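Side-chain contacts in thiamine pyrophosphokinase (Saccharomyces cerevisiae, PDB 1IG0), which transfers a pyrophosphate group from ATP to thiamine, making thiamine diphosphate and AMP, and works as a homodimer: residues Gly70-Leu75 and Lys107-Asn112; Ile134-His137 and Glu142-Ser145. All blocks are in the same frame, centred on the assembly; numbering follows the deposited sequence.

Contact 1. Residues Gly70-Leu75 and Lys107-Asn112; sequences GAANRL and KYYRKN
Tyr109 reaches from helix 103-111 to helix 71-78 and meets Ala72 and Leu75 there, a helix-to-helix packing in the alpha/beta catalytic domain, against strand 93-96 of the parallel part of the sheet. The backbones stay well apart: the closest pair of CA atoms, Ala72 CA and Tyr109 CA, is 8.4 Å apart, so one long aromatic side chain spans most of the gap. The ring can do so because its CG lies anti to the carbonyl carbon (chi1 -75°), which sends the phenol across to the other helix. Ala72 and Leu75, one helical turn apart, receive it. Ala72 CB sits 4.1 Å from Tyr109 CE1, and the phenol end runs across the Leu75 side chain at about a right angle, with Leu75 CD2 4.4 Å from Tyr109 CZ. All three residues are buried, and Ile94 of strand 93-96 touches both Ala72 and Tyr109, while Pro91 touches Leu75 and Tyr109.

The solvent side of helix 103-111 is looser: Lys107 and Arg110 are exposed and do not touch 70-75. Separately, Asn112 ties down the helix end, its ND2 donating to Tyr108 O over 2.8 Å, bent at 137°. Within the packed part, Tyr109 OH lies 3.6 Å from Leu75 CG, and at the ring edge, in its plane, Ala72 O stands 3.5 Å from Tyr109 CE1.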
loop_
_atom_site.group_PDB
_atom_site.type_symbol
_atom_site.label_atom_id
_atom_site.label_comp_id
_atom_site.label_asym_id
_atom_site.label_seq_id
_atom_site.Cartn_x
_atom_site.Cartn_y
_atom_site.Cartn_z
ATOM N N GLY B 70 -6.030 13.023 -14.436
ATOM C CA GLY B 70 -7.375 12.585 -14.100
ATOM C C GLY B 70 -7.930 13.126 -12.794
ATOM O O GLY B 70 -9.144 13.117 -12.578
ATOM N N ALA B 71 -7.047 13.594 -11.919
ATOM C CA ALA B 71 -7.466 14.142 -10.634
ATOM C C ALA B 71 -8.462 15.281 -10.826
ATOM O O ALA B 71 -9.252 15.583 -9.931
ATOM C CB ALA B 71 -6.255 14.636 -9.863
ATOM N N ALA B 72 -8.411 15.916 -11.994
ATOM C CA ALA B 72 -9.317 17.016 -12.301
ATOM C C ALA B 72 -10.745 16.490 -12.346
ATOM O O ALA B 72 -11.676 17.165 -11.905
ATOM C CB ALA B 72 -8.946 17.649 -13.637
ATOM N N ASN B 73 -10.917 15.284 -12.884
ATOM C CA ASN B 73 -12.240 14.671 -12.955
ATOM C C ASN B 73 -12.704 14.389 -11.533
ATOM O O ASN B 73 -13.849 14.660 -11.172
ATOM C CB ASN B 73 -12.200 13.350 -13.734
ATOM C CG ASN B 73 -11.761 13.525 -15.173
ATOM O OD1 ASN B 73 -12.205 14.444 -15.861
ATOM N ND2 ASN B 73 -10.898 12.631 -15.641
ATOM N N ARG B 74 -11.793 13.845 -10.732
ATOM C CA ARG B 74 -12.072 13.508 -9.342
ATOM C C ARG B 74 -12.573 14.717 -8.559
ATOM O O ARG B 74 -13.563 14.631 -7.835
ATOM C CB ARG B 74 -10.805 12.958 -8.679
ATOM C CG ARG B 74 -10.180 11.777 -9.406
ATOM C CD ARG B 74 -11.117 10.578 -9.447
ATOM N NE ARG B 74 -10.490 9.421 -10.080
ATOM C CZ ARG B 74 -11.067 8.230 -10.198
ATOM N NH1 ARG B 74 -12.292 8.034 -9.726
ATOM N NH2 ARG B 74 -10.420 7.232 -10.784
ATOM N N LEU B 75 -11.881 15.843 -8.706
ATOM C CA LEU B 75 -12.260 17.068 -8.009
ATOM C C LEU B 75 -13.600 17.569 -8.531
ATOM O O LEU B 75 -14.486 17.938 -7.758
ATOM C CB LEU B 75 -11.193 18.146 -8.220
ATOM C CG LEU B 75 -11.449 19.498 -7.550
ATOM C CD1 LEU B 75 -11.500 19.322 -6.036
ATOM C CD2 LEU B 75 -10.354 20.483 -7.942
ATOM N N LYS B 107 -13.128 21.342 -20.540
ATOM C CA LYS B 107 -13.753 22.598 -20.932
ATOM C C LYS B 107 -14.085 23.485 -19.737
ATOM O O LYS B 107 -13.879 24.697 -19.783
ATOM C CB LYS B 107 -15.034 22.343 -21.734
ATOM C CG LYS B 107 -14.820 21.841 -23.156
ATOM C CD LYS B 107 -16.045 22.149 -24.014
ATOM C CE LYS B 107 -15.844 21.768 -25.476
ATOM N NZ LYS B 107 -15.895 20.295 -25.694
ATOM N N TYR B 108 -14.600 22.879 -18.672
ATOM C CA TYR B 108 -14.971 23.622 -17.472
ATOM C C TYR B 108 -13.796 24.352 -16.827
ATOM O O TYR B 108 -13.888 25.541 -16.520
ATOM C CB TYR B 108 -15.597 22.685 -16.437
ATOM C CG TYR B 108 -15.939 23.380 -15.138
ATOM C CD1 TYR B 108 -17.045 24.224 -15.045
ATOM C CD2 TYR B 108 -15.136 23.221 -14.009
ATOM C CE1 TYR B 108 -17.345 24.893 -13.860
ATOM C CE2 TYR B 108 -15.424 23.887 -12.819
ATOM C CZ TYR B 108 -16.530 24.721 -12.751
ATOM O OH TYR B 108 -16.818 25.376 -11.576
ATOM N N TYR B 109 -12.696 23.640 -16.614
ATOM C CA TYR B 109 -11.526 24.239 -15.986
ATOM C C TYR B 109 -10.766 25.178 -16.904
ATOM O O TYR B 109 -10.162 26.149 -16.443
ATOM C CB TYR B 109 -10.602 23.145 -15.447
ATOM C CG TYR B 109 -11.137 22.512 -14.183
ATOM C CD1 TYR B 109 -11.208 21.127 -14.042
ATOM C CD2 TYR B 109 -11.595 23.306 -13.132
ATOM C CE1 TYR B 109 -11.728 20.548 -12.885
ATOM C CE2 TYR B 109 -12.112 22.740 -11.974
ATOM C CZ TYR B 109 -12.178 21.362 -11.856
ATOM O OH TYR B 109 -12.707 20.801 -10.718
ATOM N N ARG B 110 -10.794 24.905 -18.203
ATOM C CA ARG B 110 -10.104 25.781 -19.134
ATOM C C ARG B 110 -10.843 27.110 -19.171
ATOM O O ARG B 110 -10.229 28.176 -19.136
ATOM C CB ARG B 110 -10.070 25.190 -20.543
ATOM C CG ARG B 110 -9.012 25.857 -21.401
ATOM C CD ARG B 110 -9.113 25.513 -22.874
ATOM N NE ARG B 110 -7.887 25.890 -23.576
ATOM C CZ ARG B 110 -7.298 27.080 -23.474
ATOM N NH1 ARG B 110 -7.820 28.021 -22.698
ATOM N NH2 ARG B 110 -6.178 27.327 -24.138
ATOM N N LYS B 111 -12.169 27.034 -19.237
ATOM C CA LYS B 111 -13.002 28.229 -19.278
ATOM C C LYS B 111 -12.764 29.064 -18.024
ATOM O O LYS B 111 -12.755 30.293 -18.080
ATOM C CB LYS B 111 -14.482 27.847 -19.362
ATOM C CG LYS B 111 -15.295 28.725 -20.305
ATOM C CD LYS B 111 -16.746 28.853 -19.856
ATOM C CE LYS B 111 -17.449 27.506 -19.740
ATOM N NZ LYS B 111 -17.620 26.833 -21.056
ATOM N N ASN B 112 -12.567 28.391 -16.893
ATOM C CA ASN B 112 -12.331 29.080 -15.627
ATOM C C ASN B 112 -10.867 29.442 -15.382
ATOM O O ASN B 112 -10.432 29.612 -14.243
ATOM C CB ASN B 112 -12.887 28.251 -14.467
ATOM C CG ASN B 112 -14.396 28.362 -14.352
ATOM O OD1 ASN B 112 -14.928 29.431 -14.052
ATOM N ND2 ASN B 112 -15.096 27.259 -14.600
#

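Contact 2. Residues Ile134-His137 and Glu142-Ser145; sequences ISLH and EFRS
His137, Phe143, Arg144 and Leu136 carry the packing of two consecutive helices, 126-139 and 141-148, across the short turn between them, with one polar and one apolar part. His137 has the most surface buried by the contact. The guanidinium of Arg144 lies flat on its imidazole: the planes are 14° apart, the centres 4.0 Å, and His137 CE1 stands over the middle of the guanidinium, 3.5 Å from Arg144 CZ. Bends at chi2 and chi3 (-67° and -75°) fold the arginine back toward the first helix, where Arg144 NH1 also donates to His137 O over 3.0 Å, the donor tilted from the carbonyl plane. One residue is thus held twice, by ring and by backbone. On the histidine side, ND1 is hydrogen-bonded to the hydroxyl of Tyr93, which would help set the rotation of the ring.

Phe143 carries the apolar part. With its CG anti to the backbone N, the ring is turned toward Leu136 and takes Leu136 CB over one face, 4.0 Å from Leu136 CB to the ring centroid, a CH-pi contact; Leu136 CD1 adds a touch 4.0 Å from Phe143 CD1. Leu168 and Met172 of helix 164-175 also touch Leu136.

Replacing His137 by an alanine is likely to leave the guanidinium of Arg144 without its stacking surface and Tyr93 OH without its imidazole partner. The polar stack lies toward solvent, while the Leu136-Phe143 contact is buried, and the nearby arginine would probably disfavour protonation of the imidazole.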
loop_
_atom_site.group_PDB
_atom_site.type_symbol
_atom_site.label_atom_id
_atom_site.label_comp_id
_atom_site.label_asym_id
_atom_site.label_seq_id
_atom_site.Cartn_x
_atom_site.Cartn_y
_atom_site.Cartn_z
ATOM N N ILE B 134 5.495 21.936 -9.354
ATOM C CA ILE B 134 5.370 22.639 -8.085
ATOM C C ILE B 134 6.650 23.388 -7.725
ATOM O O ILE B 134 6.602 24.548 -7.315
ATOM C CB ILE B 134 5.006 21.657 -6.950
ATOM C CG1 ILE B 134 3.593 21.116 -7.185
ATOM C CG2 ILE B 134 5.101 22.353 -5.597
ATOM C CD1 ILE B 134 3.206 19.967 -6.281
ATOM N N SER B 135 7.796 22.732 -7.887
ATOM C CA SER B 135 9.068 23.370 -7.573
ATOM C C SER B 135 9.308 24.559 -8.503
ATOM O O SER B 135 9.746 25.623 -8.062
ATOM C CB SER B 135 10.220 22.373 -7.704
ATOM O OG SER B 135 11.424 22.939 -7.213
ATOM N N LEU B 136 9.025 24.379 -9.789
ATOM C CA LEU B 136 9.198 25.456 -10.757
ATOM C C LEU B 136 8.316 26.643 -10.378
ATOM O O LEU B 136 8.752 27.795 -10.412
ATOM C CB LEU B 136 8.835 24.969 -12.163
ATOM C CG LEU B 136 9.867 24.096 -12.884
ATOM C CD1 LEU B 136 9.263 23.538 -14.168
ATOM C CD2 LEU B 136 11.116 24.926 -13.183
ATOM N N HIS B 137 7.072 26.354 -10.015
ATOM C CA HIS B 137 6.128 27.397 -9.629
ATOM C C HIS B 137 6.678 28.287 -8.519
ATOM O O HIS B 137 6.607 29.514 -8.600
ATOM C CB HIS B 137 4.814 26.775 -9.150
ATOM C CG HIS B 137 3.851 27.771 -8.581
ATOM N ND1 HIS B 137 3.003 28.520 -9.367
ATOM C CD2 HIS B 137 3.641 28.177 -7.306
ATOM C CE1 HIS B 137 2.313 29.347 -8.600
ATOM N NE2 HIS B 137 2.682 29.158 -7.347
ATOM N N GLU B 142 11.341 32.701 -13.697
ATOM C CA GLU B 142 11.271 32.670 -15.152
ATOM C C GLU B 142 10.131 31.778 -15.621
ATOM O O GLU B 142 9.472 32.075 -16.616
ATOM C CB GLU B 142 12.595 32.182 -15.741
ATOM C CG GLU B 142 12.590 32.067 -17.253
ATOM C CD GLU B 142 13.980 32.139 -17.844
ATOM O OE1 GLU B 142 14.357 31.215 -18.596
ATOM O OE2 GLU B 142 14.693 33.124 -17.556
ATOM N N PHE B 143 9.903 30.679 -14.912
ATOM C CA PHE B 143 8.815 29.779 -15.271
ATOM C C PHE B 143 7.498 30.532 -15.111
ATOM O O PHE B 143 6.626 30.489 -15.981
ATOM C CB PHE B 143 8.798 28.552 -14.361
ATOM C CG PHE B 143 7.622 27.645 -14.597
ATOM C CD1 PHE B 143 7.561 26.840 -15.733
ATOM C CD2 PHE B 143 6.555 27.628 -13.708
ATOM C CE1 PHE B 143 6.447 26.029 -15.981
ATOM C CE2 PHE B 143 5.438 26.824 -13.946
ATOM C CZ PHE B 143 5.387 26.022 -15.087
ATOM N N ARG B 144 7.360 31.216 -13.980
ATOM C CA ARG B 144 6.158 31.984 -13.691
ATOM C C ARG B 144 5.922 33.018 -14.785
ATOM O O ARG B 144 4.785 33.254 -15.195
ATOM C CB ARG B 144 6.292 32.675 -12.332
ATOM C CG ARG B 144 6.305 31.712 -11.156
ATOM C CD ARG B 144 4.960 31.025 -11.010
ATOM N NE ARG B 144 3.955 31.922 -10.451
ATOM C CZ ARG B 144 3.959 32.351 -9.193
ATOM N NH1 ARG B 144 4.917 31.961 -8.362
ATOM N NH2 ARG B 144 3.007 33.167 -8.763
ATOM N N SER B 145 7.001 33.632 -15.257
ATOM C CA SER B 145 6.907 34.631 -16.314
ATOM C C SER B 145 6.443 33.972 -17.611
ATOM O O SER B 145 5.617 34.519 -18.344
ATOM C CB SER B 145 8.267 35.296 -16.537
ATOM O OG SER B 145 8.217 36.191 -17.634
#

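From the N terminus, the chain reaches contact 1 first: residues 70-75 open it just after strand 64-68, and residues 107-112 close it after 31 intervening residues that include helix 83-88 and strand 93-96. The chain then runs through strand 115-118 into helix 126-139, where contact 2 opens, and closes it only four residues after the first segment ends. The two are therefore in series, neither nesting nor crossing. Their centres lie 21 Å apart and their nearest atoms about 11 Å, so they do not touch. Strand 93-96 links them: Ile94 packs at contact 1, and Tyr93 at contact 2.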